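Local coordinates for lipoprotein (Paraburkholderia phytofirmans, PDB 5T11) that probably helps guide Pel polysaccharide export across the outer membrane as a ring-forming periplasmic lipoprotein, as its Pseudomonas relative PelC does, at residues A95-R100 against G112-L117; W127-T132 against A150-P155; K20-S25 against Q86-V91; E108-V113 against T132-S137. The protein carries 1 engineered substitution. One frame throughout, in Å; residues are numbered along the deposited sequence.

How the contacts relate
Contacts 1, 3 and 4 pair strands of one mixed sheet and contact 2 packs a helix end on it, a worked example of how a fold is assembled from strand pairs and a packed helix. Contact 3 sets strands 21-28 and 90-99 parallel; contact 1 adds strand 109-119 antiparallel to 90-99; contact 4 adds strand 125-134 beside it; contact 2 lays the end of helix 141-152 on that last strand. Contacts 1 and 4 share G112 and V113, with centres about 12 Å apart, while contacts 2 and 4 share T132. F115 N meets A129 O at 2.8 Å, tying contact 1 to contact 2. Contacts 3 and 4 lie about 28 Å apart between centres.

Contact 1: A95-R100 against G112-L117; sequences AVEEWR and GVTFEL
G112 O is gripped by two successive backbone amides, E97 N at 2.8 Å and E98 N at 3.2 Å, both reaching it from the same face of its carbonyl plane. E97 N stands well above that plane, whereas E98 N is tilted from it by 22°. Two residues opposite one define a classic beta bulge, and the antiparallel register slips by one residue between V96 and E98. On the far side of the slip G112 N returns a bond to E98 O (2.8 Å); before it, A95 and T114 exchange a pair of backbone hydrogen bonds, T114 N to A95 O being nearly straight.

The bulge also turns the E97 side chain over the partner strand. A bend at chi2 (82°) brings its carboxylate across T114 at about a right angle, and T114 OG1 donates to E97 OE2 at 2.6 Å, on the syn side and close to the carboxylate plane. This short bond ties the irregular residue to the regular strand. On the face that carries V96 and V113, V96 CG2 lies 4.3 Å from V113 CG1.

The pair is a hairpin of strands 90-99 and 109-119. V96 and W99 pack on helix 35-49, T114 touches T130 on strand 125-134, and E98 bonds Y101 and S142 of the second subunit.

Contact 2: W127-T132 against A150-P155; sequences WSATGT and AKVLSP
W127 and V152 meet with the indole edge directed at a carbonyl: V152 O lies near the ring plane, 3.6 Å from W127 CZ2 and equally near CH2. No hydrogen bond links the two segments; that oxygen is instead taken by Q9 NE2. The ring is carried there because CG of W127 is anti to the backbone N (chi1 176°), which swings the indole off the strand and toward the end of the helix. L153 and P155 both cross the indole at about a right angle. L153 CD2 comes to 3.9 Å from W127 CH2 on the six-membered ring, while P155 CB lies 3.8 Å from W127 NE1, so a leucine methyl and a proline ring touch different parts of one aromatic group.

Further along the strand V152 uses both its methyls. CG1 faces A129 CB at 4.0 Å and CG2 reaches G131 CA at 3.6 Å, where the absence of a side chain on G131 lets the helix come close to the backbone. At the helix end K151 O accepts from both S154 OG (2.9 Å) and S154 N, which holds the turn leading to P155.

The contact thus packs the end of helix 141-152 against strand 125-134. V152 and L153 also meet F115 on strand 109-119, while V152 and P155 touch strand 5-9.

Contact 3: K20-S25 against Q86-V91; sequences KVAVVS and QNARYV
V91 and V24 interlock through matching first torsions: each has CG1 anti to the backbone N (chi1 160° and 156°), and V91 CG1 thereby reaches V24 CB at 3.7 Å, the two side chains crossing obliquely. They belong to a parallel strand pair, 21-28 beside 90-99, in a mixed sheet where strand 55-57 flanks 21-28 on its other edge. The chain arrives here from helix 78-85, which is closed by a Schellman motif. N87 is the first residue outside helical geometry, and its positive phi turns the backbone out of the helix; A88 and R89 then lead into the strand at Y90.

Two parallel bridges follow, V21 with Y90 and A22 with V91. A22 N donates to Y90 O at 2.9 Å, in the carbonyl plane, and the same oxygen receives a CA-H contact from V21. On the face of A22 and V91 the packing is small and apolar: A22 CB sits 4.0 Å from A88 CB, and W82 and A83 of helix 78-85 close over A22 and V91. The opposite face carries V21 and Y90, where V21 CG2 approaches the edge of the phenol ring, and V21 also leans on L47 of helix 35-49.

At the start of the pair the charged ends lead away from the contact, K20 to D54 and R89 to D19, in salt bridges. Between them K20 O accepts from two successive backbone N-H groups, Y90 N at 3.2 Å in its carbonyl plane and R89 N at 2.6 Å tilted 18° from that plane.

Contact 4: E108-V113 against T132-S137; sequences EPVVGV and TRTGWS
This is an antiparallel beta ladder at the open end of the hairpin formed by strands 109-119 and 125-134, away from its connecting turn, the two strand axes lying 4.8 Å apart and running 177° to one another. V111 and R133 make the hydrogen-bonded pair: V111 N gives to R133 O at 3.0 Å and R133 N returns to V111 O at 2.9 Å. Two residues further along each strand, G135 N donates to P109 O at 3.0 Å, so the ladder runs on to where the second strand breaks up.

V110 and T134 are non-hydrogen-bonded partners and lie side by side, pointing the same way. T134 has CG2 anti to the backbone N, and this methyl touches both V110 CG1, at 3.8 Å, and E108 CG, at 3.7 Å. E108 thereby covers the end of the row with its aliphatic part, while its carboxylate makes salt bridges to K102 and to R138 of the second subunit. In the next non-hydrogen-bonded pair T132 CG2 lies 4.1 Å from G112 CA.

V111 packs on L141, V144 and L148 of helix 141-152, and R133 bonds S147 there; on the other face, V110 meets Y101 of the second subunit and T132 OG1 bonds its S143.

Contact 1: A95-R100 against G112-L117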
loop_
_atom_site.group_PDB
_atom_site.type_symbol
_atom_site.label_atom_id
_atom_site.label_comp_id
_atom_site.label_asym_id
_atom_site.label_seq_id
_atom_site.Cartn_x
_atom_site.Cartn_y
_atom_site.Cartn_z
ATOM N N ALA B 95 36.593 9.349 -0.115
ATOM C CA ALA B 95 35.146 9.331 -0.288
ATOM C C ALA B 95 34.668 7.919 -0.598
ATOM O O ALA B 95 35.387 7.113 -1.207
ATOM C CB ALA B 95 34.701 10.280 -1.407
ATOM N N VAL B 96 33.433 7.640 -0.188
ATOM C CA VAL B 96 32.757 6.391 -0.510
ATOM C C VAL B 96 31.765 6.669 -1.640
ATOM O O VAL B 96 30.825 7.460 -1.479
ATOM C CB VAL B 96 32.067 5.801 0.729
ATOM C CG1 VAL B 96 31.362 4.500 0.387
ATOM C CG2 VAL B 96 33.116 5.584 1.860
ATOM N N GLU B 97 31.998 6.048 -2.800
ATOM C CA GLU B 97 31.122 6.188 -3.961
ATOM C C GLU B 97 30.023 5.140 -4.001
ATOM O O GLU B 97 28.994 5.357 -4.657
ATOM C CB GLU B 97 31.938 6.101 -5.268
ATOM C CG GLU B 97 32.875 7.300 -5.506
ATOM C CD GLU B 97 34.190 7.187 -4.745
ATOM O OE1 GLU B 97 34.666 6.042 -4.548
ATOM O OE2 GLU B 97 34.741 8.237 -4.331
ATOM N N GLU B 98 30.208 4.013 -3.319
ATOM C CA GLU B 98 29.206 2.957 -3.321
ATOM C C GLU B 98 29.468 2.050 -2.132
ATOM O O GLU B 98 30.624 1.751 -1.807
ATOM C CB GLU B 98 29.244 2.158 -4.632
ATOM C CG GLU B 98 28.268 1.003 -4.681
ATOM C CD GLU B 98 27.942 0.556 -6.117
ATOM O OE1 GLU B 98 28.888 0.394 -6.932
ATOM O OE2 GLU B 98 26.729 0.362 -6.424
ATOM N N TRP B 99 28.392 1.612 -1.496
ATOM C CA TRP B 99 28.472 0.834 -0.268
ATOM C C TRP B 99 27.084 0.291 0.039
ATOM O O TRP B 99 26.373 0.843 0.888
ATOM C CB TRP B 99 28.982 1.721 0.867
ATOM C CG TRP B 99 29.388 1.058 2.177
ATOM C CD1 TRP B 99 28.562 0.486 3.109
ATOM C CD2 TRP B 99 30.720 0.997 2.734
ATOM N NE1 TRP B 99 29.297 0.047 4.192
ATOM C CE2 TRP B 99 30.623 0.340 3.984
ATOM C CE3 TRP B 99 31.983 1.404 2.278
ATOM C CZ2 TRP B 99 31.745 0.095 4.796
ATOM C CZ3 TRP B 99 33.095 1.161 3.086
ATOM C CH2 TRP B 99 32.960 0.515 4.336
ATOM N N ARG B 100 26.663 -0.752 -0.670
ATOM C CA ARG B 100 25.288 -1.235 -0.542
ATOM C C ARG B 100 25.247 -2.689 -0.976
ATOM O O ARG B 100 26.196 -3.204 -1.577
ATOM C CB ARG B 100 24.325 -0.400 -1.398
ATOM C CG ARG B 100 24.638 -0.496 -2.912
ATOM C CD ARG B 100 23.571 0.169 -3.785
ATOM N NE ARG B 100 22.262 -0.479 -3.622
ATOM C CZ ARG B 100 21.198 -0.213 -4.372
ATOM N NH1 ARG B 100 21.268 0.697 -5.347
ATOM N NH2 ARG B 100 20.065 -0.858 -4.153
ATOM N N GLY B 112 32.666 0.972 -3.530
ATOM C CA GLY B 112 33.564 1.845 -4.272
ATOM C C GLY B 112 34.117 2.926 -3.350
ATOM O O GLY B 112 33.337 3.548 -2.619
ATOM N N VAL B 113 35.448 3.133 -3.342
ATOM C CA VAL B 113 36.120 4.066 -2.435
ATOM C C VAL B 113 37.267 4.757 -3.165
ATOM O O VAL B 113 37.936 4.164 -4.017
ATOM C CB VAL B 113 36.679 3.376 -1.169
ATOM C CG1 VAL B 113 35.566 2.831 -0.309
ATOM C CG2 VAL B 113 37.664 2.268 -1.548
ATOM N N THR B 114 37.498 6.023 -2.813
ATOM C CA THR B 114 38.675 6.768 -3.243
ATOM C C THR B 114 39.389 7.294 -1.999
ATOM O O THR B 114 38.740 7.677 -1.019
ATOM C CB THR B 114 38.292 7.927 -4.182
ATOM O OG1 THR B 114 37.196 8.653 -3.611
ATOM C CG2 THR B 114 37.873 7.409 -5.570
ATOM N N PHE B 115 40.721 7.300 -2.026
ATOM C CA PHE B 115 41.528 7.765 -0.899
ATOM C C PHE B 115 42.605 8.724 -1.389
ATOM O O PHE B 115 43.104 8.592 -2.514
ATOM C CB PHE B 115 42.232 6.611 -0.156
ATOM C CG PHE B 115 41.317 5.753 0.673
ATOM C CD1 PHE B 115 40.902 6.172 1.938
ATOM C CD2 PHE B 115 40.916 4.499 0.217
ATOM C CE1 PHE B 115 40.059 5.377 2.710
ATOM C CE2 PHE B 115 40.068 3.701 0.984
ATOM C CZ PHE B 115 39.643 4.139 2.231
ATOM N N GLU B 116 42.972 9.682 -0.528
ATOM C CA GLU B 116 44.102 10.580 -0.753
ATOM C C GLU B 116 44.929 10.654 0.522
ATOM O O GLU B 116 44.376 10.702 1.627
ATOM C CB GLU B 116 43.672 12.020 -1.138
ATOM C CG GLU B 116 42.821 12.148 -2.378
ATOM C CD GLU B 116 41.336 11.998 -2.084
ATOM O OE1 GLU B 116 40.885 12.462 -1.013
ATOM O OE2 GLU B 116 40.625 11.409 -2.925
ATOM N N LEU B 117 46.249 10.677 0.370
ATOM C CA LEU B 117 47.161 10.928 1.478
ATOM C C LEU B 117 47.761 12.315 1.296
ATOM O O LEU B 117 48.408 12.587 0.274
ATOM C CB LEU B 117 48.259 9.868 1.550
ATOM C CG LEU B 117 49.105 9.947 2.824
ATOM C CD1 LEU B 117 48.265 9.485 4.016
ATOM C CD2 LEU B 117 50.374 9.128 2.688
#

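Contact 2: W127-T132 against A150-P155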
loop_
_atom_site.group_PDB
_atom_site.type_symbol
_atom_site.label_atom_id
_atom_site.label_comp_id
_atom_site.label_asym_id
_atom_site.label_seq_id
_atom_site.Cartn_x
_atom_site.Cartn_y
_atom_site.Cartn_z
ATOM N N TRP B 127 49.831 10.886 -2.493
ATOM C CA TRP B 127 49.440 9.538 -2.880
ATOM C C TRP B 127 47.924 9.501 -2.938
ATOM O O TRP B 127 47.250 10.190 -2.163
ATOM C CB TRP B 127 49.976 8.500 -1.881
ATOM C CG TRP B 127 49.553 7.078 -2.115
ATOM C CD1 TRP B 127 50.253 6.114 -2.779
ATOM C CD2 TRP B 127 48.344 6.451 -1.650
ATOM N NE1 TRP B 127 49.554 4.932 -2.772
ATOM C CE2 TRP B 127 48.380 5.109 -2.081
ATOM C CE3 TRP B 127 47.243 6.897 -0.912
ATOM C CZ2 TRP B 127 47.348 4.207 -1.811
ATOM C CZ3 TRP B 127 46.208 5.999 -0.643
ATOM C CH2 TRP B 127 46.268 4.671 -1.093
ATOM N N SER B 128 47.396 8.705 -3.865
ATOM C CA SER B 128 45.950 8.549 -3.954
ATOM C C SER B 128 45.652 7.231 -4.647
ATOM O O SER B 128 46.520 6.644 -5.308
ATOM C CB SER B 128 45.298 9.721 -4.701
ATOM O OG SER B 128 45.828 9.866 -6.015
ATOM N N ALA B 129 44.411 6.774 -4.493
ATOM C CA ALA B 129 44.015 5.495 -5.065
ATOM C C ALA B 129 42.498 5.381 -5.079
ATOM O O ALA B 129 41.789 6.079 -4.348
ATOM C CB ALA B 129 44.623 4.313 -4.302
ATOM N N THR B 130 42.025 4.484 -5.936
ATOM C CA THR B 130 40.620 4.165 -6.138
ATOM C C THR B 130 40.477 2.651 -6.180
ATOM O O THR B 130 41.294 1.955 -6.807
ATOM C CB THR B 130 40.084 4.771 -7.448
ATOM O OG1 THR B 130 40.331 6.187 -7.464
ATOM C CG2 THR B 130 38.573 4.510 -7.599
ATOM N N GLY B 131 39.448 2.141 -5.497
ATOM C CA GLY B 131 39.206 0.710 -5.492
ATOM C C GLY B 131 37.722 0.415 -5.570
ATOM O O GLY B 131 36.919 1.151 -4.983
ATOM N N THR B 132 37.334 -0.629 -6.304
ATOM C CA THR B 132 35.948 -1.071 -6.356
ATOM C C THR B 132 35.929 -2.586 -6.248
ATOM O O THR B 132 36.898 -3.251 -6.623
ATOM C CB THR B 132 35.223 -0.638 -7.655
ATOM O OG1 THR B 132 35.785 -1.330 -8.785
ATOM C CG2 THR B 132 35.335 0.872 -7.881
ATOM N N ALA B 150 41.760 -2.901 2.661
ATOM C CA ALA B 150 43.079 -3.475 2.934
ATOM C C ALA B 150 43.923 -3.519 1.667
ATOM O O ALA B 150 45.104 -3.147 1.679
ATOM C CB ALA B 150 42.943 -4.873 3.540
ATOM N N LYS B 151 43.324 -3.954 0.553
ATOM C CA LYS B 151 44.049 -3.986 -0.719
ATOM C C LYS B 151 44.432 -2.572 -1.160
ATOM O O LYS B 151 45.598 -2.298 -1.483
ATOM C CB LYS B 151 43.183 -4.690 -1.779
ATOM C CG LYS B 151 43.825 -4.895 -3.145
ATOM C CD LYS B 151 44.992 -5.876 -3.063
ATOM C CE LYS B 151 45.582 -6.202 -4.436
ATOM N NZ LYS B 151 46.901 -6.876 -4.292
ATOM N N VAL B 152 43.459 -1.651 -1.143
ATOM C CA VAL B 152 43.673 -0.293 -1.643
ATOM C C VAL B 152 44.773 0.417 -0.852
ATOM O O VAL B 152 45.597 1.143 -1.425
ATOM C CB VAL B 152 42.351 0.498 -1.600
ATOM C CG1 VAL B 152 42.612 1.987 -1.790
ATOM C CG2 VAL B 152 41.366 -0.023 -2.659
ATOM N N LEU B 153 44.792 0.242 0.465
ATOM C CA LEU B 153 45.749 0.927 1.328
ATOM C C LEU B 153 47.044 0.148 1.528
ATOM O O LEU B 153 47.912 0.589 2.296
ATOM C CB LEU B 153 45.113 1.227 2.693
ATOM C CG LEU B 153 43.882 2.150 2.691
ATOM C CD1 LEU B 153 43.419 2.446 4.125
ATOM C CD2 LEU B 153 44.153 3.453 1.928
ATOM N N SER B 154 47.204 -0.989 0.851
ATOM C CA SER B 154 48.426 -1.771 1.015
ATOM C C SER B 154 49.719 -1.011 0.697
ATOM O O SER B 154 50.738 -1.318 1.341
ATOM C CB SER B 154 48.349 -3.053 0.171
ATOM O OG SER B 154 48.432 -2.765 -1.211
ATOM N N PRO B 155 49.772 -0.053 -0.243
ATOM C CA PRO B 155 51.035 0.687 -0.429
ATOM C C PRO B 155 51.404 1.597 0.743
ATOM O O PRO B 155 52.538 2.092 0.776
ATOM C CB PRO B 155 50.789 1.502 -1.706
ATOM C CG PRO B 155 49.621 0.807 -2.403
ATOM C CD PRO B 155 48.779 0.301 -1.282
#

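Contact 3: K20-S25 against Q86-V91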
loop_
_atom_site.group_PDB
_atom_site.type_symbol
_atom_site.label_atom_id
_atom_site.label_comp_id
_atom_site.label_asym_id
_atom_site.label_seq_id
_atom_site.Cartn_x
_atom_site.Cartn_y
_atom_site.Cartn_z
ATOM N N LYS B 20 53.054 9.863 12.022
ATOM C CA LYS B 20 51.714 10.025 12.580
ATOM C C LYS B 20 50.737 10.373 11.462
ATOM O O LYS B 20 50.947 11.339 10.723
ATOM C CB LYS B 20 51.710 11.096 13.667
ATOM C CG LYS B 20 52.800 10.872 14.706
ATOM C CD LYS B 20 52.567 11.633 16.001
ATOM C CE LYS B 20 53.512 11.121 17.083
ATOM N NZ LYS B 20 53.526 9.623 17.144
ATOM N N VAL B 21 49.678 9.585 11.337
ATOM C CA VAL B 21 48.664 9.756 10.303
ATOM C C VAL B 21 47.325 10.026 10.974
ATOM O O VAL B 21 46.904 9.272 11.859
ATOM C CB VAL B 21 48.564 8.516 9.399
ATOM C CG1 VAL B 21 47.442 8.683 8.367
ATOM C CG2 VAL B 21 49.899 8.233 8.739
ATOM N N ALA B 22 46.657 11.091 10.549
ATOM C CA ALA B 22 45.286 11.363 10.957
ATOM C C ALA B 22 44.345 10.954 9.831
ATOM O O ALA B 22 44.587 11.293 8.668
ATOM C CB ALA B 22 45.093 12.842 11.297
ATOM N N VAL B 23 43.294 10.211 10.175
ATOM C CA VAL B 23 42.224 9.882 9.231
ATOM C C VAL B 23 41.133 10.929 9.397
ATOM O O VAL B 23 40.613 11.129 10.502
ATOM C CB VAL B 23 41.677 8.466 9.458
ATOM C CG1 VAL B 23 40.459 8.209 8.555
ATOM C CG2 VAL B 23 42.778 7.428 9.233
ATOM N N VAL B 24 40.810 11.619 8.308
ATOM C CA VAL B 24 39.943 12.788 8.331
ATOM C C VAL B 24 38.776 12.553 7.377
ATOM O O VAL B 24 38.987 12.179 6.218
ATOM C CB VAL B 24 40.724 14.056 7.940
ATOM C CG1 VAL B 24 39.802 15.124 7.397
ATOM C CG2 VAL B 24 41.516 14.576 9.122
ATOM N N SER B 25 37.558 12.773 7.881
ATOM C CA SER B 25 36.306 12.913 7.137
ATOM C C SER B 25 36.315 12.270 5.761
ATOM O O SER B 25 36.635 12.914 4.756
ATOM C CB SER B 25 35.938 14.387 6.984
ATOM O OG SER B 25 36.830 15.036 6.096
ATOM N N GLN B 86 47.418 17.735 16.277
ATOM C CA GLN B 86 47.920 16.419 16.653
ATOM C C GLN B 86 49.341 16.157 16.170
ATOM O O GLN B 86 49.898 15.100 16.485
ATOM C CB GLN B 86 46.987 15.332 16.112
ATOM C CG GLN B 86 45.626 15.297 16.795
ATOM C CD GLN B 86 45.752 15.060 18.280
ATOM O OE1 GLN B 86 45.950 13.927 18.721
ATOM N NE2 GLN B 86 45.671 16.134 19.062
ATOM N N ASN B 87 49.933 17.088 15.417
ATOM C CA ASN B 87 51.265 16.920 14.820
ATOM C C ASN B 87 51.337 15.694 13.910
ATOM O O ASN B 87 52.371 15.029 13.824
ATOM C CB ASN B 87 52.356 16.860 15.891
ATOM C CG ASN B 87 52.364 18.082 16.761
ATOM O OD1 ASN B 87 52.647 19.186 16.292
ATOM N ND2 ASN B 87 52.058 17.902 18.042
ATOM N N ALA B 88 50.230 15.395 13.224
ATOM C CA ALA B 88 50.248 14.369 12.192
ATOM C C ALA B 88 51.185 14.765 11.060
ATOM O O ALA B 88 51.244 15.928 10.651
ATOM C CB ALA B 88 48.835 14.142 11.635
ATOM N N ARG B 89 51.920 13.785 10.541
ATOM C CA ARG B 89 52.706 14.047 9.345
ATOM C C ARG B 89 51.862 13.947 8.074
ATOM O O ARG B 89 52.107 14.694 7.116
ATOM C CB ARG B 89 53.901 13.094 9.279
ATOM C CG ARG B 89 54.965 13.517 8.261
ATOM C CD ARG B 89 56.145 12.566 8.276
ATOM N NE ARG B 89 57.086 12.826 7.188
ATOM C CZ ARG B 89 58.231 12.171 7.028
ATOM N NH1 ARG B 89 58.577 11.222 7.889
ATOM N NH2 ARG B 89 59.032 12.463 6.012
ATOM N N TYR B 90 50.876 13.045 8.041
ATOM C CA TYR B 90 49.989 12.887 6.886
ATOM C C TYR B 90 48.532 12.815 7.325
ATOM O O TYR B 90 48.218 12.430 8.455
ATOM C CB TYR B 90 50.303 11.622 6.074
ATOM C CG TYR B 90 51.717 11.516 5.565
ATOM C CD1 TYR B 90 52.136 12.257 4.465
ATOM C CD2 TYR B 90 52.632 10.668 6.171
ATOM C CE1 TYR B 90 53.431 12.162 3.992
ATOM C CE2 TYR B 90 53.930 10.563 5.702
ATOM C CZ TYR B 90 54.325 11.316 4.610
ATOM O OH TYR B 90 55.615 11.228 4.128
ATOM N N VAL B 91 47.640 13.174 6.399
ATOM C CA VAL B 91 46.199 13.017 6.560
ATOM C C VAL B 91 45.705 12.060 5.480
ATOM O O VAL B 91 46.055 12.213 4.301
ATOM C CB VAL B 91 45.454 14.362 6.470
ATOM C CG1 VAL B 91 43.991 14.147 6.154
ATOM C CG2 VAL B 91 45.564 15.105 7.767
#

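Contact 4: E108-V113 against T132-S137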
loop_
_atom_site.group_PDB
_atom_site.type_symbol
_atom_site.label_atom_id
_atom_site.label_comp_id
_atom_site.label_asym_id
_atom_site.label_seq_id
_atom_site.Cartn_x
_atom_site.Cartn_y
_atom_site.Cartn_z
ATOM N N GLU B 108 24.021 -8.807 -4.406
ATOM C CA GLU B 108 25.416 -8.875 -4.008
ATOM C C GLU B 108 25.904 -7.549 -3.415
ATOM O O GLU B 108 25.438 -6.473 -3.801
ATOM C CB GLU B 108 26.293 -9.260 -5.205
ATOM C CG GLU B 108 26.257 -8.303 -6.377
ATOM C CD GLU B 108 25.246 -8.712 -7.453
ATOM O OE1 GLU B 108 24.134 -9.173 -7.105
ATOM O OE2 GLU B 108 25.572 -8.576 -8.657
ATOM N N PRO B 109 26.842 -7.606 -2.470
ATOM C CA PRO B 109 27.461 -6.372 -1.962
ATOM C C PRO B 109 28.375 -5.734 -2.996
ATOM O O PRO B 109 29.040 -6.415 -3.777
ATOM C CB PRO B 109 28.272 -6.854 -0.748
ATOM C CG PRO B 109 28.590 -8.306 -1.056
ATOM C CD PRO B 109 27.350 -8.813 -1.791
ATOM N N VAL B 110 28.404 -4.403 -2.993
ATOM C CA VAL B 110 29.244 -3.631 -3.900
ATOM C C VAL B 110 29.840 -2.454 -3.129
ATOM O O VAL B 110 29.143 -1.791 -2.353
ATOM C CB VAL B 110 28.449 -3.145 -5.137
ATOM C CG1 VAL B 110 28.046 -4.320 -6.032
ATOM C CG2 VAL B 110 27.202 -2.421 -4.701
ATOM N N VAL B 111 31.129 -2.189 -3.350
ATOM C CA VAL B 111 31.865 -1.143 -2.635
ATOM C C VAL B 111 32.725 -0.358 -3.618
ATOM O O VAL B 111 33.439 -0.948 -4.439
ATOM C CB VAL B 111 32.760 -1.734 -1.526
ATOM C CG1 VAL B 111 33.571 -0.630 -0.827
ATOM C CG2 VAL B 111 31.912 -2.510 -0.506
ATOM N N GLY B 112 32.666 0.972 -3.530
ATOM C CA GLY B 112 33.564 1.845 -4.272
ATOM C C GLY B 112 34.117 2.926 -3.350
ATOM O O GLY B 112 33.337 3.548 -2.619
ATOM N N VAL B 113 35.448 3.133 -3.342
ATOM C CA VAL B 113 36.120 4.066 -2.435
ATOM C C VAL B 113 37.267 4.757 -3.165
ATOM O O VAL B 113 37.936 4.164 -4.017
ATOM C CB VAL B 113 36.679 3.376 -1.169
ATOM C CG1 VAL B 113 35.566 2.831 -0.309
ATOM C CG2 VAL B 113 37.664 2.268 -1.548
ATOM N N THR B 132 37.334 -0.629 -6.304
ATOM C CA THR B 132 35.948 -1.071 -6.356
ATOM C C THR B 132 35.929 -2.586 -6.248
ATOM O O THR B 132 36.898 -3.251 -6.623
ATOM C CB THR B 132 35.223 -0.638 -7.655
ATOM O OG1 THR B 132 35.785 -1.330 -8.785
ATOM C CG2 THR B 132 35.335 0.872 -7.881
ATOM N N ARG B 133 34.813 -3.130 -5.757
ATOM C CA ARG B 133 34.685 -4.581 -5.686
ATOM C C ARG B 133 33.217 -4.991 -5.645
ATOM O O ARG B 133 32.370 -4.286 -5.084
ATOM C CB ARG B 133 35.427 -5.152 -4.468
ATOM C CG ARG B 133 35.430 -6.674 -4.423
ATOM C CD ARG B 133 36.345 -7.196 -3.343
ATOM N NE ARG B 133 37.737 -6.865 -3.621
ATOM C CZ ARG B 133 38.756 -7.240 -2.856
ATOM N NH1 ARG B 133 38.528 -7.958 -1.769
ATOM N NH2 ARG B 133 39.998 -6.899 -3.180
ATOM N N THR B 134 32.940 -6.149 -6.246
ATOM C CA THR B 134 31.634 -6.803 -6.227
ATOM C C THR B 134 31.795 -8.194 -5.620
ATOM O O THR B 134 32.612 -8.988 -6.105
ATOM C CB THR B 134 31.064 -6.914 -7.647
ATOM O OG1 THR B 134 31.082 -5.632 -8.284
ATOM C CG2 THR B 134 29.633 -7.442 -7.628
ATOM N N GLY B 135 31.012 -8.494 -4.575
ATOM C CA GLY B 135 30.982 -9.827 -3.992
ATOM C C GLY B 135 30.012 -10.734 -4.733
ATOM O O GLY B 135 29.408 -10.350 -5.734
ATOM N N TRP B 136 29.894 -11.985 -4.272
ATOM C CA TRP B 136 28.800 -12.792 -4.805
ATOM C C TRP B 136 27.593 -12.660 -3.873
ATOM O O TRP B 136 27.642 -11.981 -2.849
ATOM C CB TRP B 136 29.183 -14.266 -5.020
ATOM C CG TRP B 136 28.030 -15.117 -5.738
ATOM C CD1 TRP B 136 27.625 -15.050 -7.064
ATOM C CD2 TRP B 136 27.168 -16.093 -5.125
ATOM N NE1 TRP B 136 26.589 -15.934 -7.295
ATOM C CE2 TRP B 136 26.297 -16.584 -6.123
ATOM C CE3 TRP B 136 27.055 -16.604 -3.831
ATOM C CZ2 TRP B 136 25.323 -17.546 -5.848
ATOM C CZ3 TRP B 136 26.095 -17.568 -3.574
ATOM C CH2 TRP B 136 25.246 -18.030 -4.577
ATOM N N SER B 137 26.494 -13.311 -4.246
ATOM C CA SER B 137 25.253 -13.225 -3.490
ATOM C C SER B 137 25.436 -13.615 -2.031
ATOM O O SER B 137 24.700 -13.124 -1.164
ATOM C CB SER B 137 24.206 -14.118 -4.140
ATOM O OG SER B 137 24.246 -13.942 -5.530
#